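Local coordinates for amino acid ABC superfamily ATP binding cassette transporter, binding protein (Streptococcus pneumoniae, PDB 4H5G) that binds L-arginine in a pocket between its two lobes and probably delivers it to an amino acid ABC transporter in the cell membrane, at residues G12-A17 against K74-V79; V16-D21 against I58-F63; P24-S29 against G39-M44; F92-P97 against A199-L204. All coordinates share one frame; numbering follows the deposited sequence.

Contact 1 of 4, residues G12-A17 against K74-V79; sequences GKLVVA and KADLAV. With EDO (1,2-ethanediol), chain J.
Val15 O is gripped twice by the incoming chain: Asp76 N reaches it at 2.9 Å and Leu77 N at 3.3 Å. The two donors come differently, Leu77 N almost head-on to the carbonyl oxygen and Asp76 N from 27° off its plane. Asp76 also answers from its side chain. With CG anti to the carbonyl carbon (chi1 -62°), the carboxylate swings back beside its own backbone N, and OD2 takes Val15 N on its anti lone pair in an almost straight bond of 2.9 Å (174° at the hydrogen). The same OD2 forms a salt bridge with Lys11, so one oxygen ties the strand to the end of the preceding helix, while OD1 receives a weak bond from a 1,2-ethanediol probably left by crystallisation. Beyond this start the pairing becomes regular parallel sheet: Ala17 N donates to Leu77 O at 2.9 Å, and Val79 N to Ala17 O at 3.0 Å. On one face Leu14 CD1 meets Leu77 CD1 at 3.9 Å, and Val16 CG1 lies against Val79 CG2 at 3.7 Å; on the other, the methyls of Ala17 and Ala75 touch at 3.8 Å. Strand 13-18 is central in this three-stranded parallel sheet, with 55-60 along its other edge. Helix 40-52 packs on the Leu14 and Val79 side, and helix 66-71 on the side of Ala17 and Ala78.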
loop_
_atom_site.group_PDB
_atom_site.type_symbol
_atom_site.label_atom_id
_atom_site.label_comp_id
_atom_site.label_asym_id
_atom_site.label_seq_id
_atom_site.Cartn_x
_atom_site.Cartn_y
_atom_site.Cartn_z
ATOM N N GLY A 12 -2.916 -2.782 26.077
ATOM C CA GLY A 12 -3.841 -1.673 25.896
ATOM C C GLY A 12 -3.716 -0.982 24.547
ATOM O O GLY A 12 -4.296 0.079 24.326
ATOM N N LYS A 13 -2.971 -1.585 23.629
ATOM C CA LYS A 13 -2.788 -0.967 22.316
ATOM C C LYS A 13 -2.581 -1.983 21.205
ATOM O O LYS A 13 -2.053 -3.066 21.435
ATOM C CB LYS A 13 -1.608 -0.005 22.349
ATOM C CG LYS A 13 -0.278 -0.673 22.624
ATOM C CD LYS A 13 0.881 0.329 22.547
ATOM C CE LYS A 13 2.157 -0.277 23.119
ATOM N NZ LYS A 13 2.466 -1.620 22.526
ATOM N N LEU A 14 -2.989 -1.609 19.997
ATOM C CA LEU A 14 -2.753 -2.425 18.807
ATOM C C LEU A 14 -1.697 -1.715 17.970
ATOM O O LEU A 14 -1.925 -0.598 17.510
ATOM C CB LEU A 14 -4.048 -2.534 18.005
ATOM C CG LEU A 14 -3.951 -3.273 16.669
ATOM C CD1 LEU A 14 -3.798 -4.792 16.883
ATOM C CD2 LEU A 14 -5.192 -2.968 15.810
ATOM N N VAL A 15 -0.533 -2.329 17.785
ATOM C CA VAL A 15 0.556 -1.645 17.081
ATOM C C VAL A 15 0.539 -2.098 15.630
ATOM O O VAL A 15 0.594 -3.285 15.355
ATOM C CB VAL A 15 1.920 -1.958 17.725
ATOM C CG1 VAL A 15 3.044 -1.257 16.965
ATOM C CG2 VAL A 15 1.915 -1.548 19.202
ATOM N N VAL A 16 0.447 -1.148 14.706
ATOM C CA VAL A 16 0.316 -1.477 13.290
ATOM C C VAL A 16 1.466 -0.842 12.522
ATOM O O VAL A 16 1.624 0.375 12.545
ATOM C CB VAL A 16 -1.026 -0.933 12.736
ATOM C CG1 VAL A 16 -1.114 -1.140 11.222
ATOM C CG2 VAL A 16 -2.223 -1.573 13.445
ATOM N N ALA A 17 2.265 -1.667 11.848
ATOM C CA ALA A 17 3.383 -1.184 11.033
ATOM C C ALA A 17 2.858 -0.744 9.669
ATOM O O ALA A 17 2.071 -1.452 9.038
ATOM C CB ALA A 17 4.426 -2.269 10.870
ATOM N N LYS A 74 7.983 -6.074 16.357
ATOM C CA LYS A 74 7.895 -4.626 16.580
ATOM C C LYS A 74 6.463 -4.119 16.399
ATOM O O LYS A 74 6.144 -2.997 16.788
ATOM C CB LYS A 74 8.807 -3.866 15.606
ATOM C CG LYS A 74 10.258 -4.335 15.569
ATOM C CD LYS A 74 10.988 -4.024 16.869
ATOM C CE LYS A 74 12.375 -4.661 16.871
ATOM N NZ LYS A 74 12.286 -6.153 16.831
ATOM N N ALA A 75 5.617 -4.941 15.783
ATOM C CA ALA A 75 4.204 -4.615 15.605
ATOM C C ALA A 75 3.348 -5.872 15.672
ATOM O O ALA A 75 3.858 -6.973 15.481
ATOM C CB ALA A 75 3.983 -3.877 14.268
ATOM N N ASP A 76 2.053 -5.690 15.920
ATOM C CA ASP A 76 1.087 -6.792 15.981
ATOM C C ASP A 76 0.539 -7.148 14.608
ATOM O O ASP A 76 0.198 -8.300 14.337
ATOM C CB ASP A 76 -0.099 -6.384 16.863
ATOM C CG ASP A 76 0.295 -6.096 18.287
ATOM O OD1 ASP A 76 0.862 -6.994 18.951
ATOM O OD2 ASP A 76 0.041 -4.961 18.751
ATOM N N LEU A 77 0.422 -6.129 13.765
ATOM C CA LEU A 77 -0.122 -6.282 12.423
ATOM C C LEU A 77 0.704 -5.421 11.481
ATOM O O LEU A 77 1.312 -4.448 11.902
ATOM C CB LEU A 77 -1.564 -5.768 12.372
ATOM C CG LEU A 77 -2.643 -6.447 13.220
ATOM C CD1 LEU A 77 -3.960 -5.671 13.047
ATOM C CD2 LEU A 77 -2.816 -7.905 12.801
ATOM N N ALA A 78 0.695 -5.755 10.198
ATOM C CA ALA A 78 1.217 -4.831 9.184
ATOM C C ALA A 78 0.076 -4.517 8.228
ATOM O O ALA A 78 -0.590 -5.423 7.726
ATOM C CB ALA A 78 2.394 -5.443 8.454
ATOM N N VAL A 79 -0.160 -3.230 7.994
ATOM C CA VAL A 79 -1.234 -2.790 7.090
ATOM C C VAL A 79 -0.632 -1.678 6.253
ATOM O O VAL A 79 -0.364 -0.587 6.755
ATOM C CB VAL A 79 -2.452 -2.262 7.859
ATOM C CG1 VAL A 79 -3.589 -1.933 6.884
ATOM C CG2 VAL A 79 -2.952 -3.292 8.895
HETATM C C1 EDO J . 1.088 -11.268 20.045
HETATM O O1 EDO J . 1.509 -11.050 21.395
HETATM C C2 EDO J . 0.129 -10.158 19.634
HETATM O O2 EDO J . 0.136 -10.007 18.211
#

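Contact 2 of 4, residues V16-D21 against I58-F63; sequences VATSPD and ILSMSF. With ARG (arginine), chain L.
Met61 leaves its CB over the neighbouring strand: CG lies 3.7 Å from Thr18 O, and beyond SD the chain, bent at chi3 (72°), brings CE to Ala17 CB at 3.8 Å. Val66 and Ser69 of helix 66-71 also touch this side chain. On the other face of the sheet Thr18 CG2 meets Ile58 CG2 at 3.7 Å. Between the faces, Leu59 N donates to Val16 O at 2.9 Å, Leu59 O accepts from Thr18 N, and Met61 N closes on Thr18 O. Strands 16-18 and 58-60 thus run parallel, 31° apart, in the sheet of a type II periplasmic binding protein fold, and the chain leaving their C-terminal ends supplies Ser19, Asp21 and Phe63 to the arginine pocket. Pro20, the centre of an inverse gamma turn, rests CG 3.5 Å from Ser60 OG. This turn presents Ser19 O to NH1 of the bound arginine at 2.9 Å, and Asp21 OD1 accepts from NH2. A water joins the two segments, accepting from Phe63 N and donating to Asp21 OD2. Phe63 receives the ligand's CD over one ring face, 3.5 Å above the plane and offset toward the rim.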
loop_
_atom_site.group_PDB
_atom_site.type_symbol
_atom_site.label_atom_id
_atom_site.label_comp_id
_atom_site.label_asym_id
_atom_site.label_seq_id
_atom_site.Cartn_x
_atom_site.Cartn_y
_atom_site.Cartn_z
ATOM N N VAL A 16 0.447 -1.148 14.706
ATOM C CA VAL A 16 0.316 -1.477 13.290
ATOM C C VAL A 16 1.466 -0.842 12.522
ATOM O O VAL A 16 1.624 0.375 12.545
ATOM C CB VAL A 16 -1.026 -0.933 12.736
ATOM C CG1 VAL A 16 -1.114 -1.140 11.222
ATOM C CG2 VAL A 16 -2.223 -1.573 13.445
ATOM N N ALA A 17 2.265 -1.667 11.848
ATOM C CA ALA A 17 3.383 -1.184 11.033
ATOM C C ALA A 17 2.858 -0.744 9.669
ATOM O O ALA A 17 2.071 -1.452 9.038
ATOM C CB ALA A 17 4.426 -2.269 10.870
ATOM N N THR A 18 3.290 0.425 9.207
ATOM C CA THR A 18 2.847 0.919 7.903
ATOM C C THR A 18 3.913 1.818 7.282
ATOM O O THR A 18 4.881 2.183 7.932
ATOM C CB THR A 18 1.502 1.682 7.977
ATOM O OG1 THR A 18 0.919 1.737 6.671
ATOM C CG2 THR A 18 1.693 3.124 8.478
ATOM N N SER A 19 3.701 2.182 6.020
ATOM C CA SER A 19 4.610 3.065 5.292
ATOM C C SER A 19 3.783 4.187 4.680
ATOM O O SER A 19 3.174 4.009 3.626
ATOM C CB SER A 19 5.355 2.282 4.200
ATOM O OG SER A 19 6.072 3.129 3.310
ATOM N N PRO A 20 3.749 5.358 5.342
ATOM C CA PRO A 20 2.838 6.430 4.912
ATOM C C PRO A 20 3.336 7.252 3.722
ATOM O O PRO A 20 3.479 8.472 3.835
ATOM C CB PRO A 20 2.721 7.301 6.166
ATOM C CG PRO A 20 4.047 7.139 6.831
ATOM C CD PRO A 20 4.489 5.719 6.565
ATOM N N ASP A 21 3.575 6.584 2.594
ATOM C CA ASP A 21 3.999 7.251 1.353
ATOM C C ASP A 21 3.095 6.832 0.202
ATOM O O ASP A 21 3.530 6.753 -0.942
ATOM C CB ASP A 21 5.457 6.890 1.009
ATOM C CG ASP A 21 5.660 5.383 0.783
ATOM O OD1 ASP A 21 4.760 4.611 1.141
ATOM O OD2 ASP A 21 6.734 4.979 0.271
ATOM N N ILE A 58 0.246 3.689 15.452
ATOM C CA ILE A 58 0.786 3.523 14.101
ATOM C C ILE A 58 2.303 3.648 14.149
ATOM O O ILE A 58 2.840 4.612 14.690
ATOM C CB ILE A 58 0.228 4.587 13.140
ATOM C CG1 ILE A 58 -1.279 4.410 12.954
ATOM C CG2 ILE A 58 0.919 4.500 11.778
ATOM C CD1 ILE A 58 -1.676 3.133 12.267
ATOM N N LEU A 59 2.990 2.651 13.604
ATOM C CA LEU A 59 4.451 2.652 13.573
ATOM C C LEU A 59 4.868 2.862 12.127
ATOM O O LEU A 59 4.684 1.977 11.301
ATOM C CB LEU A 59 4.968 1.305 14.092
ATOM C CG LEU A 59 6.479 1.093 14.151
ATOM C CD1 LEU A 59 7.157 2.106 15.078
ATOM C CD2 LEU A 59 6.767 -0.345 14.600
ATOM N N SER A 60 5.404 4.043 11.814
ATOM C CA SER A 60 5.752 4.390 10.432
ATOM C C SER A 60 7.201 4.040 10.084
ATOM O O SER A 60 8.120 4.287 10.867
ATOM C CB SER A 60 5.526 5.888 10.190
ATOM O OG SER A 60 4.153 6.207 10.234
ATOM N N MET A 61 7.398 3.500 8.887
ATOM C CA MET A 61 8.735 3.162 8.413
ATOM C C MET A 61 8.691 3.050 6.898
ATOM O O MET A 61 7.656 3.280 6.294
ATOM C CB MET A 61 9.148 1.827 9.013
ATOM C CG MET A 61 8.259 0.695 8.525
ATOM S SD MET A 61 8.467 -0.740 9.594
ATOM C CE MET A 61 7.622 -0.175 11.070
ATOM N N SER A 62 9.802 2.701 6.267
ATOM C CA SER A 62 9.753 2.509 4.820
ATOM C C SER A 62 9.127 1.162 4.519
ATOM O O SER A 62 9.195 0.238 5.335
ATOM C CB SER A 62 11.148 2.598 4.210
ATOM O OG SER A 62 11.697 3.888 4.395
ATOM N N PHE A 63 8.537 1.034 3.338
ATOM C CA PHE A 63 7.793 -0.179 3.033
ATOM C C PHE A 63 8.629 -1.440 3.168
ATOM O O PHE A 63 8.149 -2.441 3.707
ATOM C CB PHE A 63 7.134 -0.150 1.656
ATOM C CG PHE A 63 6.293 -1.375 1.395
ATOM C CD1 PHE A 63 5.006 -1.460 1.892
ATOM C CD2 PHE A 63 6.821 -2.468 0.720
ATOM C CE1 PHE A 63 4.238 -2.598 1.677
ATOM C CE2 PHE A 63 6.069 -3.618 0.522
ATOM C CZ PHE A 63 4.779 -3.682 0.994
HETATM N N ARG L . 0.952 -3.595 -3.072
HETATM C CA ARG L . 2.415 -3.582 -3.217
HETATM C C ARG L . 3.058 -4.665 -2.380
HETATM O O ARG L . 2.457 -5.214 -1.442
HETATM C CB ARG L . 2.996 -2.213 -2.834
HETATM C CG ARG L . 2.543 -1.682 -1.476
HETATM C CD ARG L . 3.333 -0.428 -1.073
HETATM N NE ARG L . 2.787 0.188 0.145
HETATM C CZ ARG L . 3.238 1.309 0.701
HETATM N NH1 ARG L . 2.663 1.789 1.802
HETATM N NH2 ARG L . 4.262 1.950 0.149
HETATM O OXT ARG L . 4.211 -5.027 -2.631
HETATM O O HOH W 1 8.569 3.669 2.025
#

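Contact 3 of 4, residues P24-S29 against G39-M44; sequences PFEFQS and GADIDM
Two carboxylates meet here: Glu26 OE1 lies only 2.6 Å from Asp41 OD2, their planes turned 32° apart. Oxygens this close suggest that one of the two acids is protonated. Glu26 is folded back to get there, with CG between the backbone N and the carbonyl carbon (chi1 50°) and the chain bent again at chi2. Its other oxygen, OE2, accepts from the guanidinium of the bound arginine, and Asp41 is also held by Tyr228 OH on OD1 and by Gly81 N on OD2; Asp41 is thus a second-shell partner of a pocket residue. The backbone fixes the helix start beside this pair: Ala40 N donates to Pro24 O at 3.0 Å and Asp41 N to Phe25 O at 2.9 Å, so the loop satisfies two amides of the first turn. The N-cap residue Gly39 packs its CA against the loop, 3.5 Å from Pro24 O. With no side chain, it lets the backbones approach, its CA 4.3 Å from Glu26 CA. Asp41 OD1 sits at the edge of the Phe25 ring. Helix 40-52 thus begins against the classic beta bulge at Phe25 and Glu26, with strand 34-38 leading into it and helices 227-235 and 172-181 packing on Ala40 and Phe25.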
loop_
_atom_site.group_PDB
_atom_site.type_symbol
_atom_site.label_atom_id
_atom_site.label_comp_id
_atom_site.label_asym_id
_atom_site.label_seq_id
_atom_site.Cartn_x
_atom_site.Cartn_y
_atom_site.Cartn_z
ATOM N N PRO A 24 -4.118 6.774 -1.583
ATOM C CA PRO A 24 -5.020 6.995 -0.444
ATOM C C PRO A 24 -4.978 5.941 0.661
ATOM O O PRO A 24 -5.796 6.021 1.579
ATOM C CB PRO A 24 -6.402 6.958 -1.112
ATOM C CG PRO A 24 -6.214 5.913 -2.165
ATOM C CD PRO A 24 -4.822 6.129 -2.708
ATOM N N PHE A 25 -4.061 4.982 0.586
ATOM C CA PHE A 25 -3.995 3.916 1.590
ATOM C C PHE A 25 -3.460 4.426 2.927
ATOM O O PHE A 25 -4.075 4.241 3.972
ATOM C CB PHE A 25 -3.113 2.763 1.094
ATOM C CG PHE A 25 -3.708 1.992 -0.055
ATOM C CD1 PHE A 25 -4.694 1.045 0.169
ATOM C CD2 PHE A 25 -3.274 2.203 -1.350
ATOM C CE1 PHE A 25 -5.242 0.335 -0.882
ATOM C CE2 PHE A 25 -3.814 1.492 -2.399
ATOM C CZ PHE A 25 -4.796 0.555 -2.164
ATOM N N GLU A 26 -2.288 5.046 2.881
ATOM C CA GLU A 26 -1.721 5.723 4.057
ATOM C C GLU A 26 -0.778 6.830 3.609
ATOM O O GLU A 26 -0.001 6.663 2.661
ATOM C CB GLU A 26 -0.974 4.747 4.973
ATOM C CG GLU A 26 0.036 3.854 4.270
ATOM C CD GLU A 26 -0.587 2.552 3.814
ATOM O OE1 GLU A 26 -1.518 2.077 4.504
ATOM O OE2 GLU A 26 -0.160 2.001 2.775
ATOM N N PHE A 27 -0.840 7.963 4.308
ATOM C CA PHE A 27 -0.034 9.120 3.964
ATOM C C PHE A 27 -0.063 10.134 5.088
ATOM O O PHE A 27 -0.766 9.944 6.076
ATOM C CB PHE A 27 -0.492 9.764 2.638
ATOM C CG PHE A 27 -1.939 10.217 2.617
ATOM C CD1 PHE A 27 -2.964 9.300 2.516
ATOM C CD2 PHE A 27 -2.265 11.567 2.644
ATOM C CE1 PHE A 27 -4.294 9.709 2.459
ATOM C CE2 PHE A 27 -3.595 11.988 2.591
ATOM C CZ PHE A 27 -4.608 11.059 2.496
ATOM N N GLN A 28 0.703 11.204 4.932
ATOM C CA GLN A 28 0.762 12.245 5.951
ATOM C C GLN A 28 -0.115 13.405 5.561
ATOM O O GLN A 28 -0.075 13.860 4.419
ATOM C CB GLN A 28 2.197 12.742 6.110
ATOM C CG GLN A 28 3.184 11.625 6.319
ATOM C CD GLN A 28 3.734 11.597 7.717
ATOM O OE1 GLN A 28 2.983 11.593 8.693
ATOM N NE2 GLN A 28 5.057 11.596 7.827
ATOM N N SER A 29 -0.883 13.908 6.523
ATOM C CA SER A 29 -1.749 15.053 6.284
ATOM C C SER A 29 -1.800 15.956 7.507
ATOM O O SER A 29 -1.710 15.488 8.645
ATOM C CB SER A 29 -3.155 14.571 5.914
ATOM O OG SER A 29 -3.949 15.646 5.448
ATOM N N GLY A 39 -5.538 7.876 6.088
ATOM C CA GLY A 39 -5.754 7.068 4.899
ATOM C C GLY A 39 -6.698 5.917 5.169
ATOM O O GLY A 39 -7.061 5.651 6.317
ATOM N N ALA A 40 -7.096 5.220 4.110
ATOM C CA ALA A 40 -8.100 4.165 4.264
ATOM C C ALA A 40 -7.585 3.017 5.137
ATOM O O ALA A 40 -8.346 2.433 5.911
ATOM C CB ALA A 40 -8.576 3.659 2.899
ATOM N N ASP A 41 -6.301 2.696 5.015
ATOM C CA ASP A 41 -5.707 1.636 5.846
ATOM C C ASP A 41 -5.704 2.021 7.319
ATOM O O ASP A 41 -5.834 1.159 8.201
ATOM C CB ASP A 41 -4.259 1.352 5.425
ATOM C CG ASP A 41 -4.145 0.324 4.303
ATOM O OD1 ASP A 41 -5.154 -0.297 3.914
ATOM O OD2 ASP A 41 -3.007 0.115 3.822
ATOM N N ILE A 42 -5.551 3.312 7.582
ATOM C CA ILE A 42 -5.540 3.811 8.956
ATOM C C ILE A 42 -6.951 3.762 9.536
ATOM O O ILE A 42 -7.139 3.377 10.691
ATOM C CB ILE A 42 -4.977 5.243 9.039
ATOM C CG1 ILE A 42 -3.622 5.340 8.320
ATOM C CG2 ILE A 42 -4.874 5.710 10.500
ATOM C CD1 ILE A 42 -2.617 4.266 8.722
ATOM N N ASP A 43 -7.948 4.124 8.735
ATOM C CA ASP A 43 -9.334 4.043 9.192
ATOM C C ASP A 43 -9.688 2.598 9.492
ATOM O O ASP A 43 -10.393 2.303 10.459
ATOM C CB ASP A 43 -10.305 4.606 8.135
ATOM C CG ASP A 43 -10.167 6.112 7.936
ATOM O OD1 ASP A 43 -9.614 6.801 8.808
ATOM O OD2 ASP A 43 -10.644 6.607 6.897
ATOM N N MET A 44 -9.209 1.688 8.653
ATOM C CA MET A 44 -9.471 0.261 8.881
ATOM C C MET A 44 -8.744 -0.212 10.138
ATOM O O MET A 44 -9.312 -0.930 10.956
ATOM C CB MET A 44 -9.024 -0.579 7.682
ATOM C CG MET A 44 -9.204 -2.081 7.902
ATOM S SD MET A 44 -8.721 -3.037 6.458
ATOM C CE MET A 44 -6.993 -2.560 6.344
#

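Contact 4 of 4, residues F92-P97 against A199-L204; sequences FDFSIP and ANAVAL
Ser95 faces Val202 with two bonds: its N donates to Val202 O at 2.9 Å, and its OG accepts from Val202 N at 2.9 Å. OG lies between the backbone N and the carbonyl carbon (chi1 73°), which lets it take that amide while its own hydrogen goes to Ile96 O at 2.7 Å. Two residues along, Asp93 and Leu204 form an antiparallel hydrogen-bonded pair, closed by Asp93 N to Leu204 O and by Leu204 N to Asp93 O. Between the two sites, Phe94 and Ala203 make the non-hydrogen-bonded pair: the ring brings CE2 to Ala203 CB at 3.7 Å and CD2 to Ala201 CB at 3.8 Å. At one end Phe92 presents its ring edge, in plane, to Leu204 O; at the other Pro97 CB packs on Ala199 CB at 3.6 Å. Further out, Lys206 makes a salt bridge with Asp93 and helix 209-225 packs against Ser95. This short antiparallel sheet of 92-94 with 203-205 lies beside strand 77-78 in the type II periplasmic binding protein fold. By accepting from Val202 N, Ser95 OG takes the place of a backbone carbonyl and extends the pairing past Phe94 and Ala203; donating to Ile96 O directs its proton away and leaves a lone pair for the amide.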
loop_
_atom_site.group_PDB
_atom_site.type_symbol
_atom_site.label_atom_id
_atom_site.label_comp_id
_atom_site.label_asym_id
_atom_site.label_seq_id
_atom_site.Cartn_x
_atom_site.Cartn_y
_atom_site.Cartn_z
ATOM N N PHE A 92 4.091 -15.266 6.471
ATOM C CA PHE A 92 3.040 -14.617 7.252
ATOM C C PHE A 92 1.677 -15.238 7.003
ATOM O O PHE A 92 1.471 -15.908 5.993
ATOM C CB PHE A 92 2.961 -13.133 6.869
ATOM C CG PHE A 92 4.255 -12.414 7.049
ATOM C CD1 PHE A 92 4.621 -11.948 8.299
ATOM C CD2 PHE A 92 5.116 -12.236 5.986
ATOM C CE1 PHE A 92 5.824 -11.302 8.482
ATOM C CE2 PHE A 92 6.328 -11.591 6.167
ATOM C CZ PHE A 92 6.675 -11.126 7.424
ATOM N N ASP A 93 0.752 -15.018 7.929
ATOM C CA ASP A 93 -0.648 -15.280 7.630
ATOM C C ASP A 93 -1.271 -13.987 7.195
ATOM O O ASP A 93 -0.767 -12.912 7.513
ATOM C CB ASP A 93 -1.377 -15.834 8.842
ATOM C CG ASP A 93 -1.139 -17.321 9.035
ATOM O OD1 ASP A 93 -0.667 -18.006 8.098
ATOM O OD2 ASP A 93 -1.452 -17.814 10.129
ATOM N N PHE A 94 -2.356 -14.076 6.440
ATOM C CA PHE A 94 -3.028 -12.858 6.011
ATOM C C PHE A 94 -4.495 -12.941 6.347
ATOM O O PHE A 94 -5.089 -14.033 6.386
ATOM C CB PHE A 94 -2.882 -12.641 4.497
ATOM C CG PHE A 94 -1.535 -12.112 4.081
ATOM C CD1 PHE A 94 -0.509 -12.979 3.751
ATOM C CD2 PHE A 94 -1.301 -10.743 4.016
ATOM C CE1 PHE A 94 0.735 -12.492 3.365
ATOM C CE2 PHE A 94 -0.061 -10.249 3.628
ATOM C CZ PHE A 94 0.954 -11.127 3.298
ATOM N N SER A 95 -5.073 -11.769 6.570
ATOM C CA SER A 95 -6.514 -11.625 6.727
ATOM C C SER A 95 -7.127 -11.932 5.372
ATOM O O SER A 95 -6.419 -12.031 4.364
ATOM C CB SER A 95 -6.850 -10.181 7.108
ATOM O OG SER A 95 -6.683 -9.328 5.999
ATOM N N ILE A 96 -8.449 -12.084 5.344
ATOM C CA ILE A 96 -9.171 -12.054 4.075
ATOM C C ILE A 96 -8.842 -10.727 3.374
ATOM O O ILE A 96 -8.484 -9.747 4.022
ATOM C CB ILE A 96 -10.691 -12.206 4.293
ATOM C CG1 ILE A 96 -11.241 -11.038 5.118
ATOM C CG2 ILE A 96 -11.001 -13.580 4.918
ATOM C CD1 ILE A 96 -12.764 -11.101 5.351
ATOM N N PRO A 97 -8.955 -10.682 2.035
ATOM C CA PRO A 97 -8.644 -9.417 1.354
ATOM C C PRO A 97 -9.578 -8.302 1.834
ATOM O O PRO A 97 -10.756 -8.582 2.074
ATOM C CB PRO A 97 -8.987 -9.714 -0.110
ATOM C CG PRO A 97 -8.963 -11.174 -0.234
ATOM C CD PRO A 97 -9.282 -11.768 1.098
ATOM N N ALA A 199 -4.769 -9.579 -3.666
ATOM C CA ALA A 199 -5.480 -8.391 -3.258
ATOM C C ALA A 199 -4.740 -7.888 -2.033
ATOM O O ALA A 199 -3.891 -8.606 -1.494
ATOM C CB ALA A 199 -6.892 -8.777 -2.894
ATOM N N ASN A 200 -5.056 -6.680 -1.580
ATOM C CA ASN A 200 -4.516 -6.171 -0.322
ATOM C C ASN A 200 -5.090 -6.903 0.884
ATOM O O ASN A 200 -6.287 -7.124 0.961
ATOM C CB ASN A 200 -4.844 -4.683 -0.194
ATOM C CG ASN A 200 -4.310 -3.891 -1.351
ATOM O OD1 ASN A 200 -3.091 -3.711 -1.477
ATOM N ND2 ASN A 200 -5.203 -3.443 -2.233
ATOM N N ALA A 201 -4.236 -7.269 1.835
ATOM C CA ALA A 201 -4.714 -7.881 3.074
ATOM C C ALA A 201 -3.852 -7.435 4.244
ATOM O O ALA A 201 -2.781 -6.879 4.056
ATOM C CB ALA A 201 -4.718 -9.398 2.944
ATOM N N VAL A 202 -4.334 -7.676 5.453
ATOM C CA VAL A 202 -3.586 -7.342 6.668
ATOM C C VAL A 202 -2.670 -8.518 6.946
ATOM O O VAL A 202 -3.129 -9.658 6.939
ATOM C CB VAL A 202 -4.563 -7.174 7.847
ATOM C CG1 VAL A 202 -3.794 -7.011 9.166
ATOM C CG2 VAL A 202 -5.524 -5.981 7.605
ATOM N N ALA A 203 -1.384 -8.256 7.192
ATOM C CA ALA A 203 -0.432 -9.329 7.516
ATOM C C ALA A 203 -0.335 -9.543 9.032
ATOM O O ALA A 203 -0.366 -8.581 9.807
ATOM C CB ALA A 203 0.954 -9.008 6.933
ATOM N N LEU A 204 -0.223 -10.808 9.433
ATOM C CA LEU A 204 -0.001 -11.196 10.839
ATOM C C LEU A 204 1.121 -12.210 10.905
ATOM O O LEU A 204 1.400 -12.888 9.926
ATOM C CB LEU A 204 -1.251 -11.868 11.420
ATOM C CG LEU A 204 -2.602 -11.190 11.243
ATOM C CD1 LEU A 204 -3.298 -11.665 9.943
ATOM C CD2 LEU A 204 -3.494 -11.439 12.474
#

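Contacts 1 and 2 share Val16 and Ala17 and flank strand 13-18 from its two edges, their centres 10 Å apart; Thr18 OG1 joins them through a probable 2.7 Å hydrogen bond to Val79 O. Contact 3 is nested in the chain loop that each of them closes, and packs on contact 2 where Ile42 CD1 meets Ile58 CD1 at 3.8 Å. Contact 4 comes later in sequence yet joins contact 1 by a probable bond from Ala203 N to Ala78 O at 3.0 Å. The contacts stand at different distances from the bound arginine: contacts 2 and 3 are hydrogen-bonded to its guanidinium, Asn200 of contact 4 has its side chain about 4 Å from it, and Val79 of contact 1 about 9 Å.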